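Local coordinates for acidocalcisomal pyrophosphatase (Trypanosoma brucei brucei, PDB 5C5V), which probably hydrolyses inorganic pyrophosphate to phosphate with the help of magnesium ions, as a soluble family I pyrophosphatase that also carries an EF-hand region, at residues P133-D138 with V322-H327; P148-N153 with V241-V246; I228-F233 with H264-C269. All coordinates share one frame; numbering follows the deposited sequence.

The three contacts follow one another through the pyrophosphatase fold. Contact 1 sets the loop before strand 140-141 against helix 316-336, contact 2 pairs the start of strand 152-156 with strand 238-251, and contact 3 joins two loops that leave strands 224-227 and 254-263 of the same sheet. Contacts 1 and 2, with centres about 9 Å apart, touch directly, as do contacts 2 and 3 at about 13 Å; the centres of contacts 1 and 3 lie about 20 Å apart. Along the chain, contacts 2 and 3 both fall inside the loop closed by contact 1, and their segments alternate. Helix 316-336 and the subunit-facing loops are thus tied together through the sheet.

Contact 1: residues P133-D138 with V322-H327; sequences PLYVRD and VIDESH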
loop_
_atom_site.group_PDB
_atom_site.type_symbol
_atom_site.label_atom_id
_atom_site.label_comp_id
_atom_site.label_asym_id
_atom_site.label_seq_id
_atom_site.Cartn_x
_atom_site.Cartn_y
_atom_site.Cartn_z
ATOM N N PRO A 133 -7.168 8.686 26.631
ATOM C CA PRO A 133 -6.782 10.009 26.125
ATOM C C PRO A 133 -7.338 10.236 24.724
ATOM O O PRO A 133 -7.282 9.338 23.894
ATOM C CB PRO A 133 -5.243 9.963 26.107
ATOM C CG PRO A 133 -4.864 8.793 26.937
ATOM C CD PRO A 133 -5.999 7.813 26.838
ATOM N N LEU A 134 -7.890 11.417 24.487
ATOM C CA LEU A 134 -8.351 11.810 23.171
ATOM C C LEU A 134 -7.150 11.950 22.235
ATOM O O LEU A 134 -7.138 11.397 21.136
ATOM C CB LEU A 134 -9.135 13.124 23.250
ATOM C CG LEU A 134 -9.511 13.806 21.934
ATOM C CD1 LEU A 134 -10.319 12.866 21.041
ATOM C CD2 LEU A 134 -10.289 15.080 22.237
ATOM N N TYR A 135 -6.138 12.683 22.704
ATOM C CA TYR A 135 -4.905 12.915 21.954
ATOM C C TYR A 135 -3.858 11.860 22.276
ATOM O O TYR A 135 -3.584 11.595 23.452
ATOM C CB TYR A 135 -4.336 14.294 22.275
ATOM C CG TYR A 135 -5.250 15.419 21.884
ATOM C CD1 TYR A 135 -5.225 15.939 20.592
ATOM C CD2 TYR A 135 -6.149 15.959 22.796
ATOM C CE1 TYR A 135 -6.070 16.960 20.219
ATOM C CE2 TYR A 135 -7.002 16.982 22.433
ATOM C CZ TYR A 135 -6.953 17.476 21.137
ATOM O OH TYR A 135 -7.793 18.489 20.754
ATOM N N VAL A 136 -3.259 11.274 21.241
ATOM C CA VAL A 136 -2.152 10.343 21.432
ATOM C C VAL A 136 -0.853 11.132 21.474
ATOM O O VAL A 136 -0.377 11.628 20.451
ATOM C CB VAL A 136 -2.088 9.284 20.306
ATOM C CG1 VAL A 136 -0.951 8.297 20.568
ATOM C CG2 VAL A 136 -3.441 8.559 20.181
ATOM N N ARG A 137 -0.292 11.276 22.666
ATOM C CA ARG A 137 0.878 12.122 22.858
ATOM C C ARG A 137 2.098 11.280 23.198
ATOM O O ARG A 137 2.132 10.624 24.240
ATOM C CB ARG A 137 0.629 13.132 23.992
ATOM C CG ARG A 137 -0.542 14.092 23.768
ATOM C CD ARG A 137 -1.088 14.644 25.103
ATOM N NE ARG A 137 -0.122 15.477 25.819
ATOM C CZ ARG A 137 0.404 15.198 27.017
ATOM N NH1 ARG A 137 0.081 14.077 27.669
ATOM N NH2 ARG A 137 1.270 16.050 27.564
ATOM N N ASP A 138 3.122 11.329 22.359
ATOM C CA ASP A 138 4.383 10.681 22.720
ATOM C C ASP A 138 5.054 11.436 23.855
ATOM O O ASP A 138 5.107 12.665 23.830
ATOM C CB ASP A 138 5.335 10.633 21.524
ATOM C CG ASP A 138 4.988 9.545 20.544
ATOM O OD1 ASP A 138 4.539 8.457 20.989
ATOM O OD2 ASP A 138 5.147 9.795 19.324
ATOM N N VAL A 322 -13.616 21.346 15.729
ATOM C CA VAL A 322 -14.829 20.768 16.291
ATOM C C VAL A 322 -14.477 19.803 17.428
ATOM O O VAL A 322 -15.121 19.804 18.472
ATOM C CB VAL A 322 -15.659 20.021 15.228
ATOM C CG1 VAL A 322 -16.693 19.125 15.883
ATOM C CG2 VAL A 322 -16.323 20.998 14.258
ATOM N N ILE A 323 -13.459 18.977 17.213
ATOM C CA ILE A 323 -13.032 18.029 18.235
ATOM C C ILE A 323 -12.431 18.745 19.460
ATOM O O ILE A 323 -12.744 18.402 20.600
ATOM C CB ILE A 323 -12.029 17.028 17.659
ATOM C CG1 ILE A 323 -12.739 16.104 16.673
ATOM C CG2 ILE A 323 -11.349 16.229 18.784
ATOM C CD1 ILE A 323 -11.792 15.278 15.835
ATOM N N ASP A 324 -11.597 19.753 19.214
ATOM C CA ASP A 324 -10.987 20.536 20.287
ATOM C C ASP A 324 -12.050 21.175 21.182
ATOM O O ASP A 324 -11.975 21.119 22.416
ATOM C CB ASP A 324 -10.088 21.622 19.696
ATOM C CG ASP A 324 -9.505 22.553 20.759
ATOM O OD1 ASP A 324 -8.835 22.059 21.687
ATOM O OD2 ASP A 324 -9.730 23.783 20.677
ATOM N N GLU A 325 -13.045 21.786 20.543
ATOM C CA GLU A 325 -14.119 22.447 21.262
ATOM C C GLU A 325 -14.980 21.449 22.044
ATOM O O GLU A 325 -15.407 21.748 23.150
ATOM C CB GLU A 325 -14.973 23.262 20.297
ATOM C CG GLU A 325 -14.215 24.431 19.692
ATOM C CD GLU A 325 -15.023 25.190 18.651
ATOM O OE1 GLU A 325 -16.203 24.826 18.392
ATOM O OE2 GLU A 325 -14.457 26.133 18.058
ATOM N N SER A 326 -15.209 20.256 21.506
ATOM C CA SER A 326 -15.968 19.273 22.278
ATOM C C SER A 326 -15.138 18.696 23.432
ATOM O O SER A 326 -15.685 18.106 24.357
ATOM C CB SER A 326 -16.474 18.133 21.393
ATOM O OG SER A 326 -15.401 17.286 21.029
ATOM N N HIS A 327 -13.818 18.825 23.339
ATOM C CA HIS A 327 -12.916 18.431 24.412
ATOM C C HIS A 327 -13.075 19.415 25.567
ATOM O O HIS A 327 -13.136 19.027 26.729
ATOM C CB HIS A 327 -11.473 18.408 23.904
ATOM C CG HIS A 327 -10.514 17.675 24.790
ATOM N ND1 HIS A 327 -10.784 16.425 25.308
ATOM C CD2 HIS A 327 -9.258 17.983 25.193
ATOM C CE1 HIS A 327 -9.749 16.008 26.016
ATOM N NE2 HIS A 327 -8.809 16.935 25.962
#
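Leu-134 turns its CG anti to the backbone N (chi1 171°) and His-327 does likewise (chi1 -164°), and the two side chains meet from opposite directions. The CD2 methyl of Leu-134 sits over one face of the imidazole, 3.8 Å from the ring centroid of His-327, a CH-pi contact that is closest at the ND1 side. Tyr-135 comes to the same ring differently: its CE2 edge is turned to the imidazole, 3.7 Å from His-327 CD2, with the planes at 75° and the centroids 5.5 Å apart, a T-shaped pair. ND1 of His-327 is hydrogen-bonded to the backbone carbonyl of Gln-203, which should help to fix the rotation of the ring; Leu-134 and Tyr-135 both approach it from the same side. One turn earlier on the helix, Ile-323 points its CG2 branch at the leucine, 3.8 Å from Leu-134 CD2, so that this methyl is shared by ring and branch. The phenol of Tyr-135 reaches across to the helix, where its OH lies 3.8 Å from CA of Asp-324; that is packing, and the carboxylate has its hydrogen bond with His-20 of the second subunit. Leu-134 also bonds through its backbone to Asn-153, at the start of strand 152-156. The contact is a loop packed on a helix, joining the segment before strand 140-141 to helix 316-336 of the pyrophosphatase fold, close to a subunit interface.

Contact 2: residues P148-N153 with V241-V246; sequences PMNRYN and VKVLGV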
loop_
_atom_site.group_PDB
_atom_site.type_symbol
_atom_site.label_atom_id
_atom_site.label_comp_id
_atom_site.label_asym_id
_atom_site.label_seq_id
_atom_site.Cartn_x
_atom_site.Cartn_y
_atom_site.Cartn_z
ATOM N N PRO A 148 2.312 19.243 12.336
ATOM C CA PRO A 148 1.385 19.278 13.476
ATOM C C PRO A 148 0.801 17.899 13.779
ATOM O O PRO A 148 0.862 17.008 12.948
ATOM C CB PRO A 148 0.288 20.264 13.018
ATOM C CG PRO A 148 0.615 20.599 11.543
ATOM C CD PRO A 148 1.630 19.596 11.080
ATOM N N MET A 149 0.254 17.738 14.978
ATOM C CA MET A 149 -0.158 16.433 15.454
ATOM C C MET A 149 -1.518 16.105 14.867
ATOM O O MET A 149 -2.345 17.005 14.674
ATOM C CB MET A 149 -0.211 16.394 16.991
ATOM C CG MET A 149 0.845 17.256 17.717
ATOM N N ASN A 150 -1.736 14.835 14.545
ATOM C CA ASN A 150 -3.045 14.355 14.118
ATOM C C ASN A 150 -3.127 12.890 14.459
ATOM O O ASN A 150 -3.078 12.035 13.584
ATOM C CB ASN A 150 -3.270 14.576 12.619
ATOM C CG ASN A 150 -4.730 14.299 12.180
ATOM O OD1 ASN A 150 -5.530 13.724 12.922
ATOM N ND2 ASN A 150 -5.054 14.684 10.957
ATOM N N ARG A 151 -3.228 12.598 15.745
ATOM C CA ARG A 151 -3.256 11.225 16.193
ATOM C C ARG A 151 -4.236 11.162 17.354
ATOM O O ARG A 151 -3.946 11.631 18.462
ATOM C CB ARG A 151 -1.859 10.741 16.597
ATOM C CG ARG A 151 -1.775 9.231 16.827
ATOM C CD ARG A 151 -0.331 8.740 17.127
ATOM N NE ARG A 151 0.420 8.536 15.889
ATOM C CZ ARG A 151 0.530 7.377 15.219
ATOM N NH1 ARG A 151 -0.045 6.256 15.664
ATOM N NH2 ARG A 151 1.252 7.343 14.101
ATOM N N TYR A 152 -5.413 10.617 17.067
ATOM C CA TYR A 152 -6.522 10.571 17.998
ATOM C C TYR A 152 -6.900 9.150 18.360
ATOM O O TYR A 152 -6.834 8.264 17.531
ATOM C CB TYR A 152 -7.741 11.271 17.393
ATOM C CG TYR A 152 -7.568 12.752 17.167
ATOM C CD1 TYR A 152 -7.974 13.665 18.139
ATOM C CD2 TYR A 152 -6.998 13.242 16.000
ATOM C CE1 TYR A 152 -7.827 15.028 17.949
ATOM C CE2 TYR A 152 -6.847 14.602 15.794
ATOM C CZ TYR A 152 -7.261 15.497 16.777
ATOM O OH TYR A 152 -7.118 16.858 16.603
ATOM N N ASN A 153 -7.335 8.925 19.585
ATOM C CA ASN A 153 -7.866 7.617 19.918
ATOM C C ASN A 153 -9.323 7.503 19.498
ATOM O O ASN A 153 -10.138 8.383 19.779
ATOM C CB ASN A 153 -7.710 7.320 21.402
ATOM C CG ASN A 153 -6.380 6.682 21.713
ATOM O OD1 ASN A 153 -5.882 5.875 20.931
ATOM N ND2 ASN A 153 -5.782 7.057 22.836
ATOM N N VAL A 241 -6.067 7.017 15.118
ATOM C CA VAL A 241 -6.565 7.424 13.814
ATOM C C VAL A 241 -6.144 8.837 13.473
ATOM O O VAL A 241 -5.762 9.628 14.339
ATOM C CB VAL A 241 -8.110 7.342 13.712
ATOM C CG1 VAL A 241 -8.604 5.948 14.050
ATOM C CG2 VAL A 241 -8.774 8.408 14.573
ATOM N N LYS A 242 -6.219 9.129 12.185
ATOM C CA LYS A 242 -5.943 10.441 11.629
ATOM C C LYS A 242 -7.242 11.062 11.146
ATOM O O LYS A 242 -7.962 10.462 10.365
ATOM C CB LYS A 242 -4.943 10.333 10.477
ATOM C CG LYS A 242 -4.729 11.628 9.737
ATOM C CD LYS A 242 -3.404 11.635 9.001
ATOM C CE LYS A 242 -3.551 11.189 7.573
ATOM N NZ LYS A 242 -2.248 11.403 6.857
ATOM N N VAL A 243 -7.536 12.265 11.615
ATOM C CA VAL A 243 -8.758 12.967 11.253
ATOM C C VAL A 243 -8.629 13.647 9.885
ATOM O O VAL A 243 -7.644 14.339 9.631
ATOM C CB VAL A 243 -9.106 14.015 12.326
ATOM C CG1 VAL A 243 -10.065 15.067 11.779
ATOM C CG2 VAL A 243 -9.643 13.332 13.579
ATOM N N LEU A 244 -9.621 13.448 9.014
ATOM C CA LEU A 244 -9.583 13.972 7.648
ATOM C C LEU A 244 -10.612 15.071 7.414
ATOM O O LEU A 244 -10.389 15.970 6.617
ATOM C CB LEU A 244 -9.803 12.848 6.628
ATOM C CG LEU A 244 -8.756 11.744 6.675
ATOM C CD1 LEU A 244 -9.166 10.601 5.782
ATOM C CD2 LEU A 244 -7.381 12.294 6.286
ATOM N N GLY A 245 -11.752 14.994 8.082
ATOM C CA GLY A 245 -12.803 15.961 7.834
ATOM C C GLY A 245 -14.028 15.650 8.652
ATOM O O GLY A 245 -14.023 14.713 9.443
ATOM N N VAL A 246 -15.094 16.418 8.468
ATOM C CA VAL A 246 -16.275 16.188 9.288
ATOM C C VAL A 246 -17.561 16.585 8.577
ATOM O O VAL A 246 -17.601 17.564 7.834
ATOM C CB VAL A 246 -16.170 16.951 10.653
ATOM C CG1 VAL A 246 -16.053 18.440 10.426
ATOM C CG2 VAL A 246 -17.362 16.652 11.525
#
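An antiparallel pairing in the central sheet of the pyrophosphatase fold joins the first residues of strand 152-156 to strand 238-251. Tyr-152 and Val-241 form a hydrogen-bonded pair: Tyr-152 N gives to Val-241 O at 2.9 Å, and Val-241 N returns a bond of 2.8 Å to Tyr-152 O. Before the strand proper begins, a side chain takes over the pairing. Asn-150 holds its CG anti to the backbone N (chi1 -170°), which carries the amide across to the backbone of Val-243. There OD1 of Asn-150 accepts from Val-243 N at 2.8 Å, the donor tilted 26° from the carbonyl plane, while its ND2 gives to Val-243 O at 2.9 Å, almost exactly in the amide plane and on a lone pair of the acceptor. Two bonds to one residue set the orientation of the amide and fix its flip. The aliphatic part of Lys-242 crosses it at about a right angle, CG lying 3.3 Å from Asn-150 ND2, before the amine continues to the carbonyl of Cys-269. On the other side, Val-243 presses CG2 against the ring of Tyr-152, 3.6 Å from CD2, and Met-320 and Ile-323 of helix 316-336 cover this apolar patch. The whole is an antiparallel pairing at a strand end, continued by an asparagine side chain that mimics a backbone partner, in the sheet of the pyrophosphatase fold.

Contact 3: residues I228-F233 with H264-C269; sequences IGMTQF and HNDPIC
The two loops come nearest at Gly-229 and Asp-266, whose CA atoms are 5.8 Å apart, the second loop folding into a type I beta turn from Asp-266 to Cys-269. Asp-266 divides its carboxylate oxygens between the two loops. Its OD1 takes the N-H of Met-230 at 2.8 Å, nearly straight at the hydrogen (165°), and is met almost end-on to its own C-O bond. Gly-229 passes close by, its CA 3.2 Å from Asp-266 OD1. The other oxygen, OD2, accepts on its anti side from Ile-268 N at 3.1 Å, so that the side chain braces its own turn while gripping the neighbouring loop. Met-230 starts with CG between the backbone N and the carbonyl carbon (chi1 73°) and then runs extended, which brings its methyl up against the pyrrolidine ring: CE lies 3.4 Å from Pro-267 CG. Leu-282 of the third subunit packs on Met-230, and Phe-271 of the second on Pro-267, placing the contact at a junction of subunits, away from the metal and substrate-analogue sites. The pattern is that of an Asx turn at the head of a type I beta turn, here linking the loops that follow strands 224-227 and 254-263.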
loop_
_atom_site.group_PDB
_atom_site.type_symbol
_atom_site.label_atom_id
_atom_site.label_comp_id
_atom_site.label_asym_id
_atom_site.label_seq_id
_atom_site.Cartn_x
_atom_site.Cartn_y
_atom_site.Cartn_z
ATOM N N ILE A 228 -12.597 4.941 7.921
ATOM C CA ILE A 228 -12.864 4.458 6.552
ATOM C C ILE A 228 -11.812 3.487 6.026
ATOM O O ILE A 228 -11.817 3.146 4.860
ATOM C CB ILE A 228 -12.971 5.630 5.563
ATOM C CG1 ILE A 228 -11.631 6.354 5.455
ATOM C CG2 ILE A 228 -14.076 6.591 5.985
ATOM C CD1 ILE A 228 -11.680 7.611 4.611
ATOM N N GLY A 229 -10.915 3.036 6.893
ATOM C CA GLY A 229 -9.889 2.096 6.479
ATOM C C GLY A 229 -10.479 0.760 6.060
ATOM O O GLY A 229 -11.693 0.554 6.143
ATOM N N MET A 230 -9.621 -0.143 5.602
ATOM C CA MET A 230 -10.088 -1.403 5.041
ATOM C C MET A 230 -10.232 -2.500 6.088
ATOM O O MET A 230 -10.849 -3.521 5.818
ATOM C CB MET A 230 -9.145 -1.868 3.932
ATOM C CG MET A 230 -7.841 -2.389 4.467
ATOM S SD MET A 230 -6.617 -2.675 3.170
ATOM C CE MET A 230 -5.360 -3.451 4.216
ATOM N N THR A 231 -9.673 -2.281 7.281
ATOM C CA THR A 231 -9.652 -3.307 8.328
ATOM C C THR A 231 -10.868 -3.196 9.249
ATOM O O THR A 231 -11.193 -2.110 9.722
ATOM C CB THR A 231 -8.390 -3.210 9.211
ATOM O OG1 THR A 231 -7.224 -3.113 8.390
ATOM C CG2 THR A 231 -8.273 -4.423 10.113
ATOM N N GLN A 232 -11.548 -4.319 9.477
ATOM C CA GLN A 232 -12.648 -4.383 10.430
ATOM C C GLN A 232 -12.103 -4.442 11.854
ATOM O O GLN A 232 -11.236 -5.264 12.149
ATOM C CB GLN A 232 -13.512 -5.609 10.167
ATOM C CG GLN A 232 -14.696 -5.739 11.088
ATOM C CD GLN A 232 -15.267 -7.136 11.110
ATOM O OE1 GLN A 232 -14.566 -8.095 11.422
ATOM N NE2 GLN A 232 -16.549 -7.261 10.768
ATOM N N PHE A 233 -12.631 -3.611 12.741
ATOM C CA PHE A 233 -12.211 -3.615 14.144
ATOM C C PHE A 233 -13.132 -4.489 14.985
ATOM O O PHE A 233 -14.226 -4.864 14.538
ATOM C CB PHE A 233 -12.197 -2.201 14.714
ATOM C CG PHE A 233 -11.184 -1.289 14.072
ATOM C CD1 PHE A 233 -10.019 -1.793 13.517
ATOM C CD2 PHE A 233 -11.381 0.074 14.053
ATOM C CE1 PHE A 233 -9.078 -0.946 12.934
ATOM C CE2 PHE A 233 -10.448 0.916 13.479
ATOM C CZ PHE A 233 -9.300 0.399 12.919
ATOM N N HIS A 264 -4.280 4.936 11.475
ATOM C CA HIS A 264 -2.874 5.145 11.188
ATOM C C HIS A 264 -2.200 3.844 10.765
ATOM O O HIS A 264 -1.049 3.856 10.366
ATOM C CB HIS A 264 -2.159 5.733 12.412
ATOM C CG HIS A 264 -2.214 7.226 12.487
ATOM N ND1 HIS A 264 -1.384 8.042 11.746
ATOM C CD2 HIS A 264 -3.006 8.055 13.207
ATOM C CE1 HIS A 264 -1.654 9.306 12.016
ATOM N NE2 HIS A 264 -2.637 9.342 12.899
ATOM N N ASN A 265 -2.919 2.727 10.859
ATOM C CA ASN A 265 -2.407 1.429 10.419
ATOM C C ASN A 265 -2.844 0.997 9.025
ATOM O O ASN A 265 -2.404 -0.044 8.531
ATOM C CB ASN A 265 -2.815 0.347 11.409
ATOM C CG ASN A 265 -1.896 0.292 12.571
ATOM O OD1 ASN A 265 -0.701 0.591 12.425
ATOM N ND2 ASN A 265 -2.425 -0.050 13.756
ATOM N N ASP A 266 -3.718 1.776 8.401
ATOM C CA ASP A 266 -4.158 1.467 7.050
ATOM C C ASP A 266 -3.032 1.770 6.060
ATOM O O ASP A 266 -2.286 2.741 6.234
ATOM C CB ASP A 266 -5.422 2.251 6.671
ATOM C CG ASP A 266 -6.127 1.673 5.443
ATOM O OD1 ASP A 266 -7.032 0.823 5.611
ATOM O OD2 ASP A 266 -5.793 2.067 4.299
ATOM N N PRO A 267 -2.906 0.922 5.024
ATOM C CA PRO A 267 -1.895 1.024 3.957
ATOM C C PRO A 267 -1.936 2.347 3.204
ATOM O O PRO A 267 -0.907 2.755 2.672
ATOM C CB PRO A 267 -2.244 -0.148 3.026
ATOM C CG PRO A 267 -2.887 -1.157 3.944
ATOM C CD PRO A 267 -3.692 -0.320 4.919
ATOM N N ILE A 268 -3.086 3.007 3.146
ATOM C CA ILE A 268 -3.173 4.269 2.420
ATOM C C ILE A 268 -3.280 5.501 3.306
ATOM O O ILE A 268 -3.689 6.563 2.821
ATOM C CB ILE A 268 -4.377 4.295 1.456
ATOM C CG1 ILE A 268 -5.695 4.312 2.224
ATOM C CG2 ILE A 268 -4.308 3.112 0.481
ATOM C CD1 ILE A 268 -6.885 4.670 1.358
ATOM N N CYS A 269 -2.955 5.368 4.594
ATOM C CA CYS A 269 -3.025 6.504 5.518
ATOM C C CYS A 269 -2.087 7.640 5.102
ATOM O O CYS A 269 -2.468 8.807 5.140
ATOM C CB CYS A 269 -2.702 6.070 6.955
ATOM S SG CYS A 269 -3.014 7.389 8.190
#